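Local structure of kinase-associated protein B (Bacillus cereus, 1Y71) at residues Thr7-Lys19 with Thr74-Ile88. The protein is of unknown function, though its name and family suggest a link to a kinase; its sequence family belongs to the SH3 clan. Sequence-based numbering, arbitrary orientation.
Sequences TFEIGEIVTGIYK and TNIPEQMVKKYEGEI
Over one face of the Phe8 ring lies Val81 CG1, in CH-pi contact 4.0 Å from the ring centroid, while Glu12 OE1 and Glu78 O sit at its edge. The Tyr84 ring meets Ile13 CG2 at its edge, and Gly86 N lies over the centre of one face. Tyr84 OH donates to Glu87 O, which holds the far end of the ring in place. Thr74 OG1 lies over one face of the Tyr18 ring and Lys19 CG over the opposite one, both offset toward the rim; the buried Thr74 OG1 has no polar partner. Val81 CG1, anti to its own N (chi1 -179°), also reaches Val14 CB at 3.7 Å. The backbones pair antiparallel: Thr15 N donates to Lys82 O at 2.8 Å and Lys82 N to Thr15 O at 3.0 Å, with Tyr84 N to Ile13 O and Ile17 N to Met80 O beyond. Glu12 OE1 and Lys83 NZ form a salt bridge at 3.4 Å, its hydrogen bond weak; Lys83 NZ also pairs with Glu85 OE1, and Glu12 OE2 accepts from Glu9 N. Ile88 meets Ile88 of the second subunit. Strand 74-77 crosses strand 13-18 nearly perpendicularly, consistent with the strongly bent sheet of an SH3-like barrel; within this chain strand 81-83 is outermost, beside strand 13-18, whose other side pairs with strand 21-31.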
ATOM      1  N   THR B   7      10.264  13.370  15.504  1.00 40.36           N
ATOM      2  CA  THR B   7       9.949  14.264  14.328  1.00 40.77           C
ATOM      3  C   THR B   7       9.758  13.482  12.995  1.00 39.92           C
ATOM      4  O   THR B   7      10.433  12.487  12.744  1.00 40.10           O
ATOM      5  CB  THR B   7      10.996  15.407  14.198  1.00 40.46           C
ATOM      6  OG1 THR B   7      10.951  16.206  15.388  1.00 42.54           O
ATOM      7  CG2 THR B   7      10.703  16.325  13.017  1.00 41.38           C
ATOM      8  N   PHE B   8       8.834  13.938  12.158  1.00 39.28           N
ATOM      9  CA  PHE B   8       8.507  13.233  10.916  1.00 38.28           C
ATOM     10  C   PHE B   8       8.449  14.215   9.759  1.00 38.20           C
ATOM     11  O   PHE B   8       7.858  15.282   9.894  1.00 38.30           O
ATOM     12  CB  PHE B   8       7.167  12.506  11.064  1.00 38.46           C
ATOM     13  CG  PHE B   8       7.123  11.529  12.209  1.00 37.13           C
ATOM     14  CD1 PHE B   8       6.315  11.771  13.309  1.00 39.07           C
ATOM     15  CD2 PHE B   8       7.887  10.369  12.189  1.00 38.44           C
ATOM     16  CE1 PHE B   8       6.273  10.862  14.377  1.00 39.24           C
ATOM     17  CE2 PHE B   8       7.851   9.465  13.243  1.00 36.71           C
ATOM     18  CZ  PHE B   8       7.047   9.705  14.328  1.00 37.22           C
ATOM     19  N   GLU B   9       9.072  13.872   8.632  1.00 37.44           N
ATOM     20  CA  GLU B   9       9.021  14.754   7.459  1.00 37.37           C
ATOM     21  C   GLU B   9       7.866  14.435   6.509  1.00 35.28           C
ATOM     22  O   GLU B   9       7.299  13.337   6.532  1.00 33.94           O
ATOM     23  CB  GLU B   9      10.375  14.838   6.736  1.00 37.52           C
ATOM     24  CG  GLU B   9      10.874  13.531   6.103  1.00 41.01           C
ATOM     25  CD  GLU B   9      12.374  13.562   5.762  1.00 41.92           C
ATOM     26  OE1 GLU B   9      12.773  14.181   4.739  1.00 46.74           O
ATOM     27  OE2 GLU B   9      13.154  12.947   6.534  1.00 47.64           O
ATOM     28  N   ILE B  10       7.483  15.442   5.728  1.00 33.21           N
ATOM     29  CA  ILE B  10       6.478  15.293   4.683  1.00 32.31           C
ATOM     30  C   ILE B  10       6.893  14.192   3.724  1.00 31.06           C
ATOM     31  O   ILE B  10       8.035  14.177   3.226  1.00 31.58           O
ATOM     32  CB  ILE B  10       6.245  16.620   3.931  1.00 31.86           C
ATOM     33  CG1 ILE B  10       5.362  17.537   4.772  1.00 31.29           C
ATOM     34  CG2 ILE B  10       5.593  16.384   2.574  1.00 32.26           C
ATOM     35  CD1 ILE B  10       5.032  18.883   4.094  1.00 33.07           C
ATOM     36  N   GLY B  11       5.960  13.281   3.467  1.00 29.24           N
ATOM     37  CA  GLY B  11       6.232  12.143   2.615  1.00 27.20           C
ATOM     38  C   GLY B  11       6.548  10.915   3.448  1.00 26.18           C
ATOM     39  O   GLY B  11       6.531   9.798   2.950  1.00 26.37           O
ATOM     40  N   GLU B  12       6.842  11.111   4.725  1.00 24.64           N
ATOM     41  CA  GLU B  12       7.223   9.971   5.563  1.00 23.50           C
ATOM     42  C   GLU B  12       6.065   8.993   5.742  1.00 22.09           C
ATOM     43  O   GLU B  12       4.945   9.405   6.055  1.00 21.75           O
ATOM     44  CB  GLU B  12       7.763  10.465   6.898  1.00 24.26           C
ATOM     45  CG  GLU B  12       8.069   9.363   7.901  1.00 26.45           C
ATOM     46  CD  GLU B  12       9.116   9.786   8.918  1.00 34.31           C
ATOM     47  OE1 GLU B  12       9.479   8.935   9.745  1.00 36.17           O
ATOM     48  OE2 GLU B  12       9.578  10.954   8.887  1.00 34.13           O
ATOM     49  N   ILE B  13       6.344   7.703   5.548  1.00 20.91           N
ATOM     50  CA  ILE B  13       5.380   6.627   5.829  1.00 21.31           C
ATOM     51  C   ILE B  13       5.371   6.306   7.320  1.00 21.18           C
ATOM     52  O   ILE B  13       6.432   6.074   7.924  1.00 20.70           O
ATOM     53  CB  ILE B  13       5.654   5.346   5.000  1.00 20.53           C
ATOM     54  CG1 ILE B  13       5.746   5.696   3.512  1.00 24.37           C
ATOM     55  CG2 ILE B  13       4.552   4.309   5.239  1.00 20.78           C
ATOM     56  CD1 ILE B  13       4.499   6.469   2.982  1.00 26.46           C
ATOM     57  N   VAL B  14       4.176   6.325   7.912  1.00 20.20           N
ATOM     58  CA  VAL B  14       4.019   6.195   9.375  1.00 21.26           C
ATOM     59  C   VAL B  14       2.802   5.336   9.717  1.00 20.21           C
ATOM     60  O   VAL B  14       2.035   4.998   8.846  1.00 19.45           O
ATOM     61  CB  VAL B  14       3.849   7.587  10.024  1.00 20.77           C
ATOM     62  CG1 VAL B  14       5.139   8.452   9.827  1.00 21.99           C
ATOM     63  CG2 VAL B  14       2.577   8.294   9.453  1.00 22.79           C
ATOM     64  N   THR B  15       2.672   4.928  10.979  1.00 21.34           N
ATOM     65  CA  THR B  15       1.424   4.414  11.492  1.00 21.84           C
ATOM     66  C   THR B  15       0.835   5.549  12.345  1.00 22.74           C
ATOM     67  O   THR B  15       1.583   6.402  12.860  1.00 24.29           O
ATOM     68  CB  THR B  15       1.619   3.147  12.382  1.00 22.25           C
ATOM     69  OG1 THR B  15       2.491   3.484  13.453  1.00 22.01           O
ATOM     70  CG2 THR B  15       2.253   1.959  11.611  1.00 20.59           C
ATOM     71  N   GLY B  16      -0.495   5.574  12.472  1.00 23.44           N
ATOM     72  CA  GLY B  16      -1.205   6.587  13.254  1.00 22.16           C
ATOM     73  C   GLY B  16      -2.379   5.925  13.959  1.00 22.62           C
ATOM     74  O   GLY B  16      -3.072   5.059  13.391  1.00 22.03           O
ATOM     75  N   ILE B  17      -2.609   6.344  15.194  1.00 22.11           N
ATOM     76  CA  ILE B  17      -3.716   5.849  15.983  1.00 22.70           C
ATOM     77  C   ILE B  17      -4.695   6.994  16.076  1.00 22.75           C
ATOM     78  O   ILE B  17      -4.292   8.114  16.438  1.00 22.42           O
ATOM     79  CB  ILE B  17      -3.268   5.426  17.400  1.00 22.29           C
ATOM     80  CG1 ILE B  17      -2.349   4.203  17.308  1.00 23.39           C
ATOM     81  CG2 ILE B  17      -4.545   5.085  18.261  1.00 24.00           C
ATOM     82  CD1 ILE B  17      -1.598   3.879  18.647  1.00 24.68           C
ATOM     83  N   TYR B  18      -5.947   6.729  15.704  1.00 22.25           N
ATOM     84  CA  TYR B  18      -6.981   7.747  15.683  1.00 23.47           C
ATOM     85  C   TYR B  18      -8.290   7.095  16.091  1.00 23.49           C
ATOM     86  O   TYR B  18      -8.738   6.141  15.434  1.00 22.82           O
ATOM     87  CB  TYR B  18      -7.141   8.324  14.268  1.00 23.99           C
ATOM     88  CG  TYR B  18      -8.194   9.407  14.166  1.00 25.15           C
ATOM     89  CD1 TYR B  18      -7.898  10.740  14.523  1.00 25.33           C
ATOM     90  CD2 TYR B  18      -9.489   9.106  13.724  1.00 22.66           C
ATOM     91  CE1 TYR B  18      -8.868  11.742  14.448  1.00 28.96           C
ATOM     92  CE2 TYR B  18     -10.458  10.094  13.632  1.00 26.43           C
ATOM     93  CZ  TYR B  18     -10.150  11.406  13.992  1.00 27.78           C
ATOM     94  OH  TYR B  18     -11.107  12.398  13.885  1.00 29.86           O
ATOM     95  N   LYS B  19      -8.877   7.607  17.175  1.00 23.65           N
ATOM     96  CA  LYS B  19     -10.168   7.123  17.698  1.00 23.85           C
ATOM     97  C   LYS B  19     -10.216   5.616  17.820  1.00 23.00           C
ATOM     98  O   LYS B  19     -11.222   4.973  17.446  1.00 23.57           O
ATOM     99  CB  LYS B  19     -11.328   7.653  16.842  1.00 24.28           C
ATOM    100  CG  LYS B  19     -11.352   9.202  16.838  1.00 27.42           C
ATOM    101  CD  LYS B  19     -12.747   9.734  16.948  1.00 32.42           C
ATOM    102  CE  LYS B  19     -12.746  11.081  17.714  1.00 34.36           C
ATOM    103  NZ  LYS B  19     -12.287  12.139  16.794  1.00 36.55           N
ATOM    104  N   THR B  74      -6.292  13.146   8.143  1.00 27.18           N
ATOM    105  CA  THR B  74      -6.774  13.388   9.492  1.00 28.95           C
ATOM    106  C   THR B  74      -5.604  13.873  10.338  1.00 28.92           C
ATOM    107  O   THR B  74      -4.472  13.452  10.153  1.00 28.39           O
ATOM    108  CB  THR B  74      -7.535  12.150  10.102  1.00 30.00           C
ATOM    109  OG1 THR B  74      -6.643  11.298  10.812  1.00 34.04           O
ATOM    110  CG2 THR B  74      -8.232  11.329   9.019  1.00 29.03           C
ATOM    111  N   ASN B  75      -5.897  14.815  11.218  1.00 29.77           N
ATOM    112  CA  ASN B  75      -4.954  15.301  12.208  1.00 29.65           C
ATOM    113  C   ASN B  75      -4.739  14.311  13.349  1.00 28.50           C
ATOM    114  O   ASN B  75      -5.697  13.861  13.979  1.00 27.80           O
ATOM    115  CB  ASN B  75      -5.430  16.634  12.764  1.00 30.56           C
ATOM    116  CG  ASN B  75      -4.387  17.296  13.630  1.00 35.16           C
ATOM    117  OD1 ASN B  75      -3.206  17.346  13.261  1.00 42.38           O
ATOM    118  ND2 ASN B  75      -4.807  17.839  14.765  1.00 39.30           N
ATOM    119  N   ILE B  76      -3.474  13.976  13.602  1.00 28.05           N
ATOM    120  CA  ILE B  76      -3.125  12.994  14.640  1.00 28.30           C
ATOM    121  C   ILE B  76      -2.054  13.562  15.544  1.00 28.10           C
ATOM    122  O   ILE B  76      -1.013  14.013  15.056  1.00 28.18           O
ATOM    123  CB  ILE B  76      -2.702  11.608  14.005  1.00 27.85           C
ATOM    124  CG1 ILE B  76      -3.844  11.056  13.158  1.00 28.37           C
ATOM    125  CG2 ILE B  76      -2.310  10.551  15.081  1.00 27.41           C
ATOM    126  CD1 ILE B  76      -3.511   9.784  12.446  1.00 27.80           C
ATOM    127  N   PRO B  77      -2.276  13.501  16.879  1.00 28.84           N
ATOM    128  CA  PRO B  77      -1.271  14.023  17.812  1.00 28.80           C
ATOM    129  C   PRO B  77       0.046  13.273  17.601  1.00 28.79           C
ATOM    130  O   PRO B  77       0.034  12.060  17.320  1.00 26.68           O
ATOM    131  CB  PRO B  77      -1.865  13.710  19.198  1.00 29.59           C
ATOM    132  CG  PRO B  77      -3.314  13.480  18.971  1.00 28.67           C
ATOM    133  CD  PRO B  77      -3.427  12.907  17.587  1.00 29.21           C
ATOM    134  N   GLU B  78       1.155  13.982  17.759  1.00 28.56           N
ATOM    135  CA  GLU B  78       2.484  13.457  17.433  1.00 30.63           C
ATOM    136  C   GLU B  78       2.902  12.202  18.228  1.00 29.78           C
ATOM    137  O   GLU B  78       3.695  11.398  17.741  1.00 30.06           O
ATOM    138  CB  GLU B  78       3.552  14.560  17.510  1.00 29.91           C
ATOM    139  CG  GLU B  78       3.917  14.970  18.934  1.00 33.96           C
ATOM    140  CD  GLU B  78       4.662  16.320  19.039  1.00 34.55           C
ATOM    141  OE1 GLU B  78       4.941  16.968  17.995  1.00 38.36           O
ATOM    142  OE2 GLU B  78       4.955  16.733  20.201  1.00 42.40           O
ATOM    143  N   GLN B  79       2.348  12.028  19.420  1.00 29.58           N
ATOM    144  CA  GLN B  79       2.674  10.883  20.295  1.00 29.89           C
ATOM    145  C   GLN B  79       2.102   9.592  19.730  1.00 28.46           C
ATOM    146  O   GLN B  79       2.548   8.489  20.089  1.00 27.92           O
ATOM    147  CB  GLN B  79       2.051  11.047  21.693  1.00 30.83           C
ATOM    148  CG  GLN B  79       1.920  12.493  22.167  1.00 35.15           C
ATOM    149  CD  GLN B  79       0.501  13.021  22.075  1.00 39.31           C
ATOM    150  OE1 GLN B  79      -0.431  12.450  22.646  1.00 41.12           O
ATOM    151  NE2 GLN B  79       0.338  14.130  21.386  1.00 41.57           N
HETATM  152  N   MSE B  80       1.092   9.744  18.875  1.00 26.86           N
HETATM  153  CA  MSE B  80       0.346   8.607  18.354  1.00 25.53           C
HETATM  154  C   MSE B  80       0.825   8.270  16.934  1.00 24.57           C
HETATM  155  O   MSE B  80       0.212   7.439  16.261  1.00 22.92           O
HETATM  156  CB  MSE B  80      -1.172   8.911  18.370  1.00 25.27           C
HETATM  157  CG  MSE B  80      -1.674   9.431  19.732  1.00 27.69           C
HETATM  158 SE   MSE B  80      -1.293   8.103  21.107  0.90 33.34          SE
HETATM  159  CE  MSE B  80      -2.830   6.966  20.896  1.00 29.72           C
ATOM    160  N   VAL B  81       1.879   8.955  16.484  1.00 23.70           N
ATOM    161  CA  VAL B  81       2.463   8.729  15.162  1.00 23.51           C
ATOM    162  C   VAL B  81       3.839   8.037  15.289  1.00 24.45           C
ATOM    163  O   VAL B  81       4.685   8.445  16.109  1.00 24.44           O
ATOM    164  CB  VAL B  81       2.570  10.052  14.317  1.00 22.94           C
ATOM    165  CG1 VAL B  81       3.176   9.773  12.915  1.00 21.15           C
ATOM    166  CG2 VAL B  81       1.201  10.707  14.142  1.00 24.08           C
ATOM    167  N   LYS B  82       4.069   7.001  14.491  1.00 24.25           N
ATOM    168  CA  LYS B  82       5.357   6.280  14.526  1.00 24.95           C
ATOM    169  C   LYS B  82       5.857   5.990  13.104  1.00 25.01           C
ATOM    170  O   LYS B  82       5.041   5.687  12.236  1.00 23.12           O
ATOM    171  CB  LYS B  82       5.177   4.957  15.269  1.00 26.03           C
ATOM    172  CG  LYS B  82       6.464   4.450  15.862  1.00 31.29           C
ATOM    173  CD  LYS B  82       6.642   2.950  15.684  1.00 38.85           C
ATOM    174  CE  LYS B  82       6.326   2.211  16.973  1.00 40.87           C
ATOM    175  NZ  LYS B  82       6.936   2.919  18.144  1.00 44.63           N
ATOM    176  N   LYS B  83       7.178   6.104  12.859  1.00 25.30           N
ATOM    177  CA  LYS B  83       7.780   5.723  11.562  1.00 25.51           C
ATOM    178  C   LYS B  83       7.401   4.286  11.198  1.00 23.91           C
ATOM    179  O   LYS B  83       7.462   3.392  12.046  1.00 21.43           O
ATOM    180  CB  LYS B  83       9.318   5.817  11.651  1.00 26.39           C
ATOM    181  CG  LYS B  83      10.010   5.775  10.282  1.00 28.17           C
ATOM    182  CD  LYS B  83      11.497   6.177  10.371  1.00 30.36           C
ATOM    183  CE  LYS B  83      12.154   6.083   8.990  1.00 37.18           C
ATOM    184  NZ  LYS B  83      11.436   6.810   7.866  1.00 38.79           N
ATOM    185  N   TYR B  84       7.000   4.055   9.944  1.00 22.62           N
ATOM    186  CA  TYR B  84       6.661   2.699   9.527  1.00 22.75           C
ATOM    187  C   TYR B  84       7.443   2.352   8.241  1.00 22.36           C
ATOM    188  O   TYR B  84       7.263   2.997   7.232  1.00 21.08           O
ATOM    189  CB  TYR B  84       5.151   2.533   9.325  1.00 22.28           C
ATOM    190  CG  TYR B  84       4.758   1.177   8.759  1.00 21.92           C
ATOM    191  CD1 TYR B  84       4.731   0.042   9.575  1.00 21.59           C
ATOM    192  CD2 TYR B  84       4.450   1.025   7.405  1.00 20.46           C
ATOM    193  CE1 TYR B  84       4.375  -1.198   9.061  1.00 22.26           C
ATOM    194  CE2 TYR B  84       4.096  -0.221   6.891  1.00 21.30           C
ATOM    195  CZ  TYR B  84       4.064  -1.315   7.728  1.00 20.85           C
ATOM    196  OH  TYR B  84       3.719  -2.534   7.216  1.00 23.45           O
ATOM    197  N   GLU B  85       8.286   1.320   8.309  1.00 22.43           N
ATOM    198  CA  GLU B  85       9.100   0.891   7.175  1.00 24.09           C
ATOM    199  C   GLU B  85       8.637  -0.417   6.523  1.00 23.22           C
ATOM    200  O   GLU B  85       9.360  -0.964   5.678  1.00 23.33           O
ATOM    201  CB  GLU B  85      10.564   0.735   7.600  1.00 25.80           C
ATOM    202  CG  GLU B  85      11.226   2.009   8.141  1.00 30.71           C
ATOM    203  CD  GLU B  85      11.741   2.908   7.047  1.00 38.01           C
ATOM    204  OE1 GLU B  85      12.789   3.555   7.275  1.00 44.54           O
ATOM    205  OE2 GLU B  85      11.133   2.961   5.948  1.00 43.42           O
ATOM    206  N   GLY B  86       7.488  -0.942   6.946  1.00 21.11           N
ATOM    207  CA  GLY B  86       7.001  -2.216   6.393  1.00 19.94           C
ATOM    208  C   GLY B  86       6.350  -1.975   5.025  1.00 19.75           C
ATOM    209  O   GLY B  86       6.305  -0.825   4.540  1.00 17.97           O
ATOM    210  N   GLU B  87       5.833  -3.056   4.421  1.00 19.26           N
ATOM    211  CA  GLU B  87       5.092  -2.942   3.166  1.00 20.12           C
ATOM    212  C   GLU B  87       3.763  -2.294   3.443  1.00 19.86           C
ATOM    213  O   GLU B  87       3.234  -2.387   4.552  1.00 19.13           O
ATOM    214  CB  GLU B  87       4.912  -4.308   2.464  1.00 19.69           C
ATOM    215  CG  GLU B  87       6.242  -4.922   1.966  1.00 20.53           C
ATOM    216  CD  GLU B  87       6.041  -6.188   1.179  1.00 20.83           C
ATOM    217  OE1 GLU B  87       4.884  -6.601   0.993  1.00 21.86           O
ATOM    218  OE2 GLU B  87       7.040  -6.790   0.740  1.00 20.44           O
ATOM    219  N   ILE B  88       3.239  -1.608   2.436  1.00 19.76           N
ATOM    220  CA  ILE B  88       1.947  -0.971   2.565  1.00 19.15           C
ATOM    221  C   ILE B  88       0.906  -1.901   1.934  1.00 19.20           C
ATOM    222  O   ILE B  88       0.961  -2.188   0.730  1.00 20.88           O
ATOM    223  CB  ILE B  88       1.919   0.442   1.909  1.00 18.54           C
ATOM    224  CG1 ILE B  88       3.020   1.324   2.521  1.00 19.68           C
ATOM    225  CG2 ILE B  88       0.498   1.080   2.053  1.00 19.24           C
ATOM    226  CD1 ILE B  88       3.144   2.643   1.856  1.00 25.96           C
TER
HETATM  227  O   HOH W   1       8.919   5.434   6.777  1.00 37.25           O
HETATM  228  O   HOH W   2       1.052   4.771  15.655  1.00 27.56           O